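Local coordinates for protein BugD (Bordetella pertussis Tohama I, PDB 2F5X) that binds aspartic acid as a periplasmic solute receptor of the tripartite tricarboxylate transporter family, probably to hand it on for uptake into the cell, at residues A[32-37]-A[192-197]; A[112-117]-A[198-203]; A[175-180]-A[187-192]; A[213-218]-A[222-227]. All blocks are in the same frame, centred on the assembly; numbering follows the deposited sequence.

Contact 1 (A[32-37]-A[192-197]); sequences DNVARS and QTTNTT
Asn33 reaches from helix 30-46 to the carbonyl of Thr194 in the first turn of helix 193-201, beside the aspartic acid pocket of this periplasmic binding protein. Helix 30-46 contributes Pro30 and Thr31 to that pocket; Gln192, the N-cap of the second helix, contributes its OE1, which accepts from the ligand's amino nitrogen. Asn33 CB, on a bond directed toward the other helix, lies 4.1 Å from Thr194 O. With CG anti to the carbonyl carbon (chi1 -72°), the amide continues on the same course: CG is 3.8 Å from Thr194 O, and ND2 closes the hydrogen bond to it at 2.7 Å. The acceptor lies in the Asn33 amide plane, whereas the donor is tilted 26° from the plane of the Thr194 carbonyl. Thr194 O is gripped twice, since Gln198 NE2 also donates to it. ND2 spends a second N-H on a water 2.9 Å away, and this water is also 2.8 Å from Asn195 OD1. The other end of the Asn195 amide, ND2, is bound to Asp191. Alongside the polar link, Val34 CG2 meets Thr194 CG2, methyl against methyl at 4.1 Å.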
loop_
_atom_site.group_PDB
_atom_site.type_symbol
_atom_site.label_atom_id
_atom_site.label_comp_id
_atom_site.label_asym_id
_atom_site.label_seq_id
_atom_site.Cartn_x
_atom_site.Cartn_y
_atom_site.Cartn_z
ATOM N N ASP A 32 2.807 -3.379 7.115
ATOM C CA ASP A 32 3.420 -3.807 8.376
ATOM C C ASP A 32 4.869 -4.278 8.178
ATOM O O ASP A 32 5.751 -3.991 9.002
ATOM C CB ASP A 32 2.576 -4.920 9.010
ATOM C CG ASP A 32 3.025 -5.254 10.410
ATOM O OD1 ASP A 32 3.046 -4.336 11.273
ATOM O OD2 ASP A 32 3.391 -6.401 10.731
ATOM N N ASN A 33 5.108 -5.001 7.086
ATOM C CA ASN A 33 6.452 -5.485 6.760
ATOM C C ASN A 33 7.414 -4.314 6.564
ATOM O O ASN A 33 8.532 -4.332 7.076
ATOM C CB ASN A 33 6.433 -6.373 5.512
ATOM C CG ASN A 33 5.791 -7.738 5.765
ATOM O OD1 ASN A 33 5.626 -8.162 6.909
ATOM N ND2 ASN A 33 5.443 -8.435 4.690
ATOM N N VAL A 34 6.970 -3.294 5.827
ATOM C CA VAL A 34 7.785 -2.097 5.626
ATOM C C VAL A 34 8.032 -1.408 6.971
ATOM O O VAL A 34 9.159 -1.052 7.307
ATOM C CB VAL A 34 7.111 -1.110 4.639
ATOM C CG1 VAL A 34 7.894 0.203 4.558
ATOM C CG2 VAL A 34 6.983 -1.733 3.257
ATOM N N ALA A 35 6.956 -1.242 7.737
ATOM C CA ALA A 35 7.002 -0.509 8.995
ATOM C C ALA A 35 7.955 -1.141 9.992
ATOM O O ALA A 35 8.746 -0.445 10.619
ATOM C CB ALA A 35 5.601 -0.407 9.592
ATOM N N ARG A 36 7.909 -2.464 10.128
ATOM C CA ARG A 36 8.736 -3.090 11.150
ATOM C C ARG A 36 10.219 -3.065 10.790
ATOM O O ARG A 36 11.069 -2.910 11.668
ATOM C CB ARG A 36 8.213 -4.472 11.516
ATOM C CG ARG A 36 6.937 -4.328 12.364
ATOM C CD ARG A 36 6.241 -5.593 12.721
ATOM N NE ARG A 36 4.876 -5.337 13.185
ATOM C CZ ARG A 36 4.504 -5.314 14.460
ATOM N NH1 ARG A 36 5.395 -5.518 15.435
ATOM N NH2 ARG A 36 3.233 -5.082 14.762
ATOM N N SER A 37 10.526 -3.160 9.500
ATOM C CA SER A 37 11.910 -3.033 9.057
ATOM C C SER A 37 12.415 -1.601 9.233
ATOM O O SER A 37 13.537 -1.388 9.692
ATOM C CB SER A 37 12.063 -3.490 7.609
ATOM O OG SER A 37 11.848 -4.892 7.527
ATOM N N GLN A 192 0.517 -6.190 -2.914
ATOM C CA GLN A 192 1.884 -5.677 -3.053
ATOM C C GLN A 192 2.921 -6.772 -2.912
ATOM O O GLN A 192 2.702 -7.726 -2.164
ATOM C CB GLN A 192 2.139 -4.604 -2.012
ATOM C CG GLN A 192 1.275 -3.359 -2.211
ATOM C CD GLN A 192 1.161 -2.586 -0.924
ATOM O OE1 GLN A 192 0.124 -2.624 -0.251
ATOM N NE2 GLN A 192 2.224 -1.914 -0.558
ATOM N N THR A 193 4.045 -6.631 -3.625
ATOM C CA THR A 193 5.128 -7.623 -3.562
ATOM C C THR A 193 5.732 -7.805 -2.164
ATOM O O THR A 193 6.298 -8.852 -1.869
ATOM C CB THR A 193 6.244 -7.321 -4.591
ATOM O OG1 THR A 193 6.771 -6.002 -4.373
ATOM C CG2 THR A 193 5.672 -7.290 -6.011
ATOM N N THR A 194 5.602 -6.801 -1.302
ATOM C CA THR A 194 6.054 -6.931 0.090
ATOM C C THR A 194 5.195 -7.928 0.864
ATOM O O THR A 194 5.566 -8.341 1.974
ATOM C CB THR A 194 5.986 -5.576 0.800
ATOM O OG1 THR A 194 4.775 -4.924 0.403
ATOM C CG2 THR A 194 7.116 -4.652 0.328
ATOM N N ASN A 195 4.044 -8.299 0.297
ATOM C CA ASN A 195 3.217 -9.367 0.870
ATOM C C ASN A 195 3.149 -10.650 0.035
ATOM O O ASN A 195 2.926 -11.749 0.583
ATOM C CB ASN A 195 1.797 -8.859 1.167
ATOM C CG ASN A 195 1.046 -9.757 2.142
ATOM O OD1 ASN A 195 1.565 -10.107 3.208
ATOM N ND2 ASN A 195 -0.179 -10.136 1.780
ATOM N N THR A 196 3.340 -10.530 -1.277
ATOM C CA THR A 196 3.081 -11.666 -2.167
ATOM C C THR A 196 4.325 -12.431 -2.600
ATOM O O THR A 196 4.206 -13.570 -3.044
ATOM C CB THR A 196 2.340 -11.242 -3.443
ATOM O OG1 THR A 196 3.165 -10.343 -4.194
ATOM C CG2 THR A 196 1.074 -10.471 -3.128
ATOM N N THR A 197 5.502 -11.811 -2.507
ATOM C CA THR A 197 6.725 -12.430 -3.040
ATOM C C THR A 197 6.920 -13.843 -2.507
ATOM O O THR A 197 7.143 -14.776 -3.265
ATOM C CB THR A 197 7.964 -11.588 -2.699
ATOM O OG1 THR A 197 7.879 -10.330 -3.367
ATOM C CG2 THR A 197 9.222 -12.216 -3.293
HETATM O O HOH W 1 3.818 -10.888 4.598
#

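Contact 2 (A[112-117]-A[198-203]); sequences PMTIIA and QQITSG
Ile200 sets CG1 anti to its carbonyl carbon (chi1 -68°) and then runs out nearly straight (chi2 167°), which carries CD1 off helix 193-201 and down onto Thr114 and Ile116 of strand 102-117. On the strand, Thr114 holds OG1 between its backbone N and carbonyl carbon (chi1 51°), leaving both branches of the fork directed at the helix. The Ile200 methyl settles over this fork, tip to tip with it: CD1 is 3.7 Å from Thr114 OG1 and equally far from Thr114 CG2. Ile116, two residues along the same strand face, comes in at a slant, and its CG2 lies 3.8 Å from Ile200 CD1 and 4.0 Å from Ile200 CG1. One side chain of the helix therefore touches two of the strand, and the contact is pure packing. The polar atom buried within it is provided for: Thr114 OG1 is hydrogen-bonded to Thr196 OG1, one turn back on the helix, and to the backbone oxygen of Asp191. Just past the contact the helix unwinds in a Schellman motif, in which Gly203, at positive phi, returns its N to Ile200 O at 2.9 Å. Strand 102-117 runs here between strands 188-192 and 206-210, antiparallel to both, and helix 193-201 is the crossover that joins these two flanking strands over its face. Met178 and Leu181 of helix 174-182 pack beside Ile116 on this side, while Ile115 turns away to Cys154 and Leu158 of helix 150-162.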
loop_
_atom_site.group_PDB
_atom_site.type_symbol
_atom_site.label_atom_id
_atom_site.label_comp_id
_atom_site.label_asym_id
_atom_site.label_seq_id
_atom_site.Cartn_x
_atom_site.Cartn_y
_atom_site.Cartn_z
ATOM N N PRO A 112 5.498 -2.256 -6.066
ATOM C CA PRO A 112 4.658 -2.714 -7.176
ATOM C C PRO A 112 3.661 -3.764 -6.708
ATOM O O PRO A 112 3.786 -4.300 -5.600
ATOM C CB PRO A 112 5.673 -3.311 -8.159
ATOM C CG PRO A 112 6.793 -3.828 -7.272
ATOM C CD PRO A 112 6.826 -2.904 -6.071
HETATM N N MSE A 113 2.667 -4.040 -7.540
HETATM C CA MSE A 113 1.665 -5.044 -7.200
HETATM C C MSE A 113 1.662 -6.240 -8.161
HETATM O O MSE A 113 2.143 -6.146 -9.302
HETATM C CB MSE A 113 0.291 -4.388 -7.077
HETATM C CG MSE A 113 0.294 -3.239 -6.056
HETATM SE SE MSE A 113 -1.430 -2.437 -5.903
HETATM C CE MSE A 113 -2.254 -3.866 -4.799
ATOM N N THR A 114 1.145 -7.363 -7.665
ATOM C CA THR A 114 0.990 -8.590 -8.434
ATOM C C THR A 114 -0.462 -9.027 -8.424
ATOM O O THR A 114 -1.105 -9.017 -7.367
ATOM C CB THR A 114 1.817 -9.741 -7.806
ATOM O OG1 THR A 114 1.510 -9.840 -6.402
ATOM C CG2 THR A 114 3.317 -9.427 -7.867
ATOM N N ILE A 115 -0.966 -9.422 -9.594
ATOM C CA ILE A 115 -2.283 -10.055 -9.708
ATOM C C ILE A 115 -2.082 -11.540 -9.437
ATOM O O ILE A 115 -1.350 -12.205 -10.166
ATOM C CB ILE A 115 -2.882 -9.852 -11.127
ATOM C CG1 ILE A 115 -2.966 -8.363 -11.498
ATOM C CG2 ILE A 115 -4.260 -10.580 -11.267
ATOM C CD1 ILE A 115 -4.140 -7.659 -10.970
ATOM N N ILE A 116 -2.715 -12.040 -8.377
ATOM C CA ILE A 116 -2.552 -13.430 -7.964
ATOM C C ILE A 116 -3.905 -14.101 -7.746
ATOM O O ILE A 116 -4.938 -13.434 -7.624
ATOM C CB ILE A 116 -1.692 -13.548 -6.660
ATOM C CG1 ILE A 116 -2.360 -12.817 -5.476
ATOM C CG2 ILE A 116 -0.247 -13.085 -6.891
ATOM C CD1 ILE A 116 -1.685 -13.123 -4.125
ATOM N N ALA A 117 -3.892 -15.428 -7.671
ATOM C CA ALA A 117 -5.098 -16.180 -7.358
ATOM C C ALA A 117 -4.764 -17.381 -6.486
ATOM O O ALA A 117 -3.588 -17.733 -6.324
ATOM C CB ALA A 117 -5.796 -16.626 -8.641
ATOM N N GLN A 198 6.850 -13.940 -1.185
ATOM C CA GLN A 198 6.953 -15.155 -0.397
ATOM C C GLN A 198 6.061 -16.283 -0.964
ATOM O O GLN A 198 6.513 -17.423 -1.206
ATOM C CB GLN A 198 6.556 -14.779 1.061
ATOM C CG GLN A 198 7.313 -13.515 1.692
ATOM C CD GLN A 198 6.625 -12.132 1.501
ATOM O OE1 GLN A 198 6.181 -11.802 0.414
ATOM N NE2 GLN A 198 6.585 -11.319 2.570
ATOM N N GLN A 199 4.802 -15.954 -1.216
ATOM C CA GLN A 199 3.838 -16.930 -1.699
ATOM C C GLN A 199 4.000 -17.232 -3.185
ATOM O O GLN A 199 3.724 -18.346 -3.621
ATOM C CB GLN A 199 2.407 -16.459 -1.423
ATOM C CG GLN A 199 2.178 -15.908 -0.015
ATOM C CD GLN A 199 2.478 -16.913 1.076
ATOM O OE1 GLN A 199 2.441 -18.124 0.848
ATOM N NE2 GLN A 199 2.785 -16.412 2.273
ATOM N N ILE A 200 4.420 -16.238 -3.959
ATOM C CA ILE A 200 4.626 -16.446 -5.390
ATOM C C ILE A 200 5.831 -17.358 -5.638
ATOM O O ILE A 200 5.709 -18.355 -6.351
ATOM C CB ILE A 200 4.771 -15.113 -6.141
ATOM C CG1 ILE A 200 3.440 -14.345 -6.123
ATOM C CG2 ILE A 200 5.237 -15.362 -7.573
ATOM C CD1 ILE A 200 3.566 -12.886 -6.562
ATOM N N THR A 201 6.980 -17.035 -5.046
ATOM C CA THR A 201 8.211 -17.755 -5.387
ATOM C C THR A 201 8.192 -19.206 -4.924
ATOM O O THR A 201 8.911 -20.040 -5.478
ATOM C CB THR A 201 9.468 -17.054 -4.843
ATOM O OG1 THR A 201 9.360 -16.918 -3.419
ATOM C CG2 THR A 201 9.565 -15.632 -5.366
ATOM N N SER A 202 7.380 -19.500 -3.915
ATOM C CA SER A 202 7.234 -20.873 -3.420
ATOM C C SER A 202 6.187 -21.671 -4.210
ATOM O O SER A 202 6.022 -22.891 -4.007
ATOM C CB SER A 202 6.852 -20.845 -1.943
ATOM O OG SER A 202 5.573 -20.254 -1.799
ATOM N N GLY A 203 5.481 -20.991 -5.114
ATOM C CA GLY A 203 4.441 -21.632 -5.915
ATOM C C GLY A 203 3.133 -21.869 -5.180
ATOM O O GLY A 203 2.293 -22.646 -5.639
#

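Contact 3 (A[175-180]-A[187-192]); sequences APAMND and DLMCDQ
A beta-alpha-beta crossover brings Ala177 and Met178 of helix 174-182 against Met189 and Asp191 of strand 188-192: the unit climbs strand 167-170, returns through the helix and enters the second strand, with strand 141-144 lying between the two. The segment axes run at 147° to each other, 9.8 Å apart. Both methionines are modelled as selenomethionine. Met189 leaves its strand extended through its first two torsions, CG anti to the backbone N, which carries SE to 3.6 Å from Ala177 CB; the bend at chi3 (75°) then turns CE to 4.0 Å from Met178 CA. Met178 folds twice on its way out and crosses Met189 at about a right angle, with the two CE methyls 3.9 Å apart. The same Met178 methyl also lies 4.0 Å from Asp191 OD2. This buried carboxylate is well supplied with donors: OD2 is bound by Asn195 ND2, while OD1 pairs with Thr174 OG1 and takes the Gln192 N-H at 2.8 Å from above the carboxylate plane. Helix 193-201 flanks the layer, its Asn195, Thr196 and Gln199 touching Met178; across the sheet, Cys190 is disulfide-bonded to Cys154 of helix 150-162.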
loop_
_atom_site.group_PDB
_atom_site.type_symbol
_atom_site.label_atom_id
_atom_site.label_comp_id
_atom_site.label_asym_id
_atom_site.label_seq_id
_atom_site.Cartn_x
_atom_site.Cartn_y
_atom_site.Cartn_z
ATOM N N ALA A 175 -2.906 -9.199 4.784
ATOM C CA ALA A 175 -2.491 -10.372 5.551
ATOM C C ALA A 175 -3.684 -11.332 5.804
ATOM O O ALA A 175 -3.611 -12.507 5.417
ATOM C CB ALA A 175 -1.776 -9.974 6.868
ATOM N N PRO A 176 -4.777 -10.875 6.424
ATOM C CA PRO A 176 -5.964 -11.740 6.553
ATOM C C PRO A 176 -6.542 -12.157 5.197
ATOM O O PRO A 176 -7.026 -13.287 5.068
ATOM C CB PRO A 176 -6.977 -10.880 7.323
ATOM C CG PRO A 176 -6.459 -9.515 7.308
ATOM C CD PRO A 176 -4.969 -9.586 7.108
ATOM N N ALA A 177 -6.487 -11.274 4.202
ATOM C CA ALA A 177 -6.972 -11.650 2.865
ATOM C C ALA A 177 -6.141 -12.797 2.303
ATOM O O ALA A 177 -6.692 -13.763 1.774
ATOM C CB ALA A 177 -6.952 -10.466 1.933
HETATM N N MSE A 178 -4.817 -12.690 2.434
HETATM C CA MSE A 178 -3.908 -13.746 1.977
HETATM C C MSE A 178 -4.188 -15.082 2.664
HETATM O O MSE A 178 -4.144 -16.139 2.015
HETATM C CB MSE A 178 -2.441 -13.352 2.194
HETATM C CG MSE A 178 -1.447 -14.423 1.747
HETATM SE SE MSE A 178 -1.454 -14.770 -0.179
HETATM C CE MSE A 178 -0.372 -13.184 -0.722
ATOM N N ASN A 179 -4.475 -15.032 3.966
ATOM C CA ASN A 179 -4.877 -16.233 4.700
ATOM C C ASN A 179 -6.038 -16.930 3.990
ATOM O O ASN A 179 -6.011 -18.144 3.780
ATOM C CB ASN A 179 -5.311 -15.886 6.129
ATOM C CG ASN A 179 -4.152 -15.531 7.038
ATOM O OD1 ASN A 179 -4.255 -14.597 7.853
ATOM N ND2 ASN A 179 -3.048 -16.275 6.931
ATOM N N ASP A 180 -7.057 -16.157 3.633
ATOM C CA ASP A 180 -8.226 -16.718 2.973
ATOM C C ASP A 180 -7.904 -17.192 1.557
ATOM O O ASP A 180 -8.441 -18.210 1.106
ATOM C CB ASP A 180 -9.389 -15.725 2.960
ATOM C CG ASP A 180 -10.287 -15.859 4.176
ATOM O OD1 ASP A 180 -9.950 -16.629 5.103
ATOM O OD2 ASP A 180 -11.359 -15.238 4.279
ATOM N N ASP A 187 -10.911 -15.999 -4.258
ATOM C CA ASP A 187 -10.294 -16.492 -5.496
ATOM C C ASP A 187 -9.132 -15.678 -6.030
ATOM O O ASP A 187 -8.119 -16.241 -6.426
ATOM C CB ASP A 187 -11.328 -16.631 -6.613
ATOM C CG ASP A 187 -12.464 -17.551 -6.251
ATOM O OD1 ASP A 187 -12.258 -18.537 -5.516
ATOM O OD2 ASP A 187 -13.613 -17.365 -6.669
ATOM N N LEU A 188 -9.293 -14.361 -6.046
ATOM C CA LEU A 188 -8.439 -13.475 -6.840
ATOM C C LEU A 188 -8.084 -12.241 -6.024
ATOM O O LEU A 188 -8.909 -11.765 -5.251
ATOM C CB LEU A 188 -9.250 -13.062 -8.079
ATOM C CG LEU A 188 -8.649 -12.153 -9.143
ATOM C CD1 LEU A 188 -7.514 -12.886 -9.879
ATOM C CD2 LEU A 188 -9.752 -11.723 -10.104
HETATM N N MSE A 189 -6.856 -11.733 -6.174
HETATM C CA MSE A 189 -6.454 -10.523 -5.454
HETATM C C MSE A 189 -5.329 -9.799 -6.173
HETATM O O MSE A 189 -4.482 -10.426 -6.793
HETATM C CB MSE A 189 -5.960 -10.916 -4.053
HETATM C CG MSE A 189 -5.522 -9.765 -3.181
HETATM SE SE MSE A 189 -5.405 -10.327 -1.323
HETATM C CE MSE A 189 -3.749 -11.377 -1.292
ATOM N N CYS A 190 -5.319 -8.475 -6.067
ATOM C CA CYS A 190 -4.135 -7.695 -6.416
ATOM C C CYS A 190 -3.509 -7.224 -5.130
ATOM O O CYS A 190 -4.191 -6.635 -4.296
ATOM C CB CYS A 190 -4.520 -6.480 -7.250
ATOM S SG CYS A 190 -3.134 -5.593 -8.022
ATOM N N ASP A 191 -2.216 -7.478 -4.957
ATOM C CA ASP A 191 -1.568 -7.216 -3.657
ATOM C C ASP A 191 -0.096 -6.843 -3.894
ATOM O O ASP A 191 0.455 -7.103 -4.975
ATOM C CB ASP A 191 -1.776 -8.450 -2.761
ATOM C CG ASP A 191 -1.271 -8.282 -1.325
ATOM O OD1 ASP A 191 -1.033 -7.156 -0.815
ATOM O OD2 ASP A 191 -1.130 -9.291 -0.607
ATOM N N GLN A 192 0.517 -6.190 -2.914
ATOM C CA GLN A 192 1.884 -5.677 -3.053
ATOM C C GLN A 192 2.921 -6.772 -2.912
ATOM O O GLN A 192 2.702 -7.726 -2.164
ATOM C CB GLN A 192 2.139 -4.604 -2.012
ATOM C CG GLN A 192 1.275 -3.359 -2.211
ATOM C CD GLN A 192 1.161 -2.586 -0.924
ATOM O OE1 GLN A 192 0.124 -2.624 -0.251
ATOM N NE2 GLN A 192 2.224 -1.914 -0.558
#

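Contact 4 (A[213-218]-A[222-227]); sequences LKRVPT and LPTMDE
Arg215 and Glu227 form a side-on salt bridge across a surface loop between strands 206-210 and 236-244, where Thr224 forms an ST motif. The two side chains cross at about a right angle, and the guanidinium and carboxylate planes stand 51° apart. Arg215, extended from CG to NE, presents an edge with two donors: NE reaches Glu227 OE2 at 3.0 Å on the syn side, and NH2 reaches Glu227 OE1 at 3.0 Å. The second bond arrives from above the carboxylate plane, 48° out of it, because the groups are twisted. OE2 has another donor, Thr224 N at 2.9 Å, on its anti side, and both donors come from the same face of the carboxylate. Thr224 and Glu227 hold each other reciprocally, since Glu227 N in turn donates to Thr224 OG1 at 2.9 Å. These two bonds help to fix the carboxylate that the arginine grips. One face of the guanidinium lies over the chain, with Pro223 CA 3.4 Å from its plane and displaced from the centre of the group, and the third nitrogen, NH1, bonds Pro220 O. Thr224 CG2 meanwhile rests on the opposing backbone, 3.6 Å from Lys214 C. Two waters bridge the two arms of the loop: one joins Leu213 O to Thr224 OG1, and the other accepts from Val216 N at 2.8 Å and donates to Leu222 O.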
loop_
_atom_site.group_PDB
_atom_site.type_symbol
_atom_site.label_atom_id
_atom_site.label_comp_id
_atom_site.label_asym_id
_atom_site.label_seq_id
_atom_site.Cartn_x
_atom_site.Cartn_y
_atom_site.Cartn_z
ATOM N N LEU A 213 5.762 -0.503 -14.645
ATOM C CA LEU A 213 5.992 -0.142 -16.047
ATOM C C LEU A 213 6.974 -1.117 -16.700
ATOM O O LEU A 213 6.874 -1.425 -17.890
ATOM C CB LEU A 213 6.498 1.311 -16.145
ATOM C CG LEU A 213 6.897 1.939 -17.491
ATOM C CD1 LEU A 213 5.671 2.308 -18.307
ATOM C CD2 LEU A 213 7.774 3.173 -17.265
ATOM N N LYS A 214 7.919 -1.602 -15.908
ATOM C CA LYS A 214 8.853 -2.624 -16.354
ATOM C C LYS A 214 8.684 -3.803 -15.420
ATOM O O LYS A 214 8.113 -3.658 -14.338
ATOM C CB LYS A 214 10.288 -2.096 -16.310
ATOM C CG LYS A 214 10.618 -1.116 -17.443
ATOM C CD LYS A 214 10.351 0.329 -17.022
ATOM C CE LYS A 214 11.027 1.332 -17.943
ATOM N NZ LYS A 214 10.316 1.485 -19.246
ATOM N N ARG A 215 9.167 -4.968 -15.831
ATOM C CA ARG A 215 9.029 -6.159 -14.999
ATOM C C ARG A 215 9.747 -5.995 -13.662
ATOM O O ARG A 215 10.730 -5.249 -13.550
ATOM C CB ARG A 215 9.524 -7.407 -15.730
ATOM C CG ARG A 215 8.557 -7.903 -16.784
ATOM C CD ARG A 215 8.922 -9.244 -17.378
ATOM N NE ARG A 215 8.052 -9.597 -18.500
ATOM C CZ ARG A 215 7.833 -10.840 -18.919
ATOM N NH1 ARG A 215 8.409 -11.868 -18.305
ATOM N NH2 ARG A 215 7.039 -11.061 -19.957
ATOM N N VAL A 216 9.211 -6.669 -12.651
ATOM C CA VAL A 216 9.791 -6.711 -11.318
ATOM C C VAL A 216 10.947 -7.715 -11.354
ATOM O O VAL A 216 10.724 -8.899 -11.579
ATOM C CB VAL A 216 8.705 -7.110 -10.274
ATOM C CG1 VAL A 216 9.300 -7.321 -8.874
ATOM C CG2 VAL A 216 7.591 -6.059 -10.237
ATOM N N PRO A 217 12.183 -7.238 -11.182
ATOM C CA PRO A 217 13.377 -8.084 -11.346
ATOM C C PRO A 217 13.401 -9.329 -10.456
ATOM O O PRO A 217 13.946 -10.352 -10.872
ATOM C CB PRO A 217 14.536 -7.145 -10.976
ATOM C CG PRO A 217 13.999 -5.784 -11.138
ATOM C CD PRO A 217 12.530 -5.844 -10.850
ATOM N N THR A 218 12.812 -9.250 -9.265
ATOM C CA THR A 218 12.716 -10.406 -8.369
ATOM C C THR A 218 11.609 -11.380 -8.782
ATOM O O THR A 218 11.539 -12.496 -8.268
ATOM C CB THR A 218 12.474 -9.958 -6.926
ATOM O OG1 THR A 218 11.430 -8.971 -6.898
ATOM C CG2 THR A 218 13.697 -9.238 -6.378
ATOM N N LEU A 222 6.884 -12.684 -14.591
ATOM C CA LEU A 222 5.549 -12.096 -14.632
ATOM C C LEU A 222 5.518 -10.900 -15.569
ATOM O O LEU A 222 6.280 -9.943 -15.379
ATOM C CB LEU A 222 5.082 -11.687 -13.231
ATOM C CG LEU A 222 5.039 -12.778 -12.146
ATOM C CD1 LEU A 222 4.522 -12.176 -10.833
ATOM C CD2 LEU A 222 4.198 -13.986 -12.560
ATOM N N PRO A 223 4.632 -10.934 -16.567
ATOM C CA PRO A 223 4.513 -9.806 -17.490
ATOM C C PRO A 223 3.883 -8.621 -16.781
ATOM O O PRO A 223 3.109 -8.795 -15.818
ATOM C CB PRO A 223 3.563 -10.334 -18.579
ATOM C CG PRO A 223 2.713 -11.357 -17.868
ATOM C CD PRO A 223 3.670 -12.016 -16.878
ATOM N N THR A 224 4.199 -7.421 -17.249
ATOM C CA THR A 224 3.443 -6.256 -16.807
ATOM C C THR A 224 2.054 -6.288 -17.427
ATOM O O THR A 224 1.835 -6.904 -18.479
ATOM C CB THR A 224 4.126 -4.933 -17.188
ATOM O OG1 THR A 224 4.118 -4.784 -18.613
ATOM C CG2 THR A 224 5.602 -4.942 -16.809
HETATM N N MSE A 225 1.117 -5.619 -16.774
HETATM C CA MSE A 225 -0.210 -5.457 -17.354
HETATM C C MSE A 225 -0.091 -4.644 -18.650
HETATM O O MSE A 225 -0.782 -4.917 -19.631
HETATM C CB MSE A 225 -1.154 -4.794 -16.355
HETATM C CG MSE A 225 -1.533 -5.701 -15.194
HETATM SE SE MSE A 225 -2.654 -7.190 -15.775
HETATM C CE MSE A 225 -4.361 -6.266 -15.880
ATOM N N ASP A 226 0.811 -3.665 -18.651
ATOM C CA ASP A 226 1.050 -2.822 -19.826
ATOM C C ASP A 226 1.438 -3.654 -21.060
ATOM O O ASP A 226 0.879 -3.455 -22.150
ATOM C CB ASP A 226 2.108 -1.758 -19.496
ATOM C CG ASP A 226 2.399 -0.829 -20.653
ATOM O OD1 ASP A 226 1.511 -0.026 -21.031
ATOM O OD2 ASP A 226 3.505 -0.810 -21.230
ATOM N N GLU A 227 2.364 -4.599 -20.886
ATOM C CA GLU A 227 2.813 -5.441 -22.003
ATOM C C GLU A 227 1.789 -6.524 -22.356
ATOM O O GLU A 227 1.860 -7.145 -23.421
ATOM C CB GLU A 227 4.195 -6.058 -21.720
ATOM C CG GLU A 227 4.167 -7.343 -20.894
ATOM C CD GLU A 227 5.554 -7.884 -20.597
ATOM O OE1 GLU A 227 6.113 -8.598 -21.462
ATOM O OE2 GLU A 227 6.090 -7.597 -19.503
HETATM O O HOH W 2 5.635 -2.944 -19.817
HETATM O O HOH W 3 7.637 -8.934 -13.269
#

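From the N terminus, helix 30-46 opens contact 1 and strand 102-117 opens contact 2; neither closes until helix 193-201, where contact 1 takes the first turn and contact 2 the last, so the two cross. Contact 3 opens and closes inside both, between 175-180 and 187-192, and shares Gln192 with contact 1. One helix thus ties helix 30-46, beside the ligand pocket, to strand 102-117, and a backbone bond from Thr193 to Pro112 links contacts 1 and 2 directly. Strand 188-192 pairs with strand 102-117, joining contact 3 to contact 2. Contact 4 follows in series as a short surface loop; its Val216 packs on Pro112 and its Leu222 on Thr114.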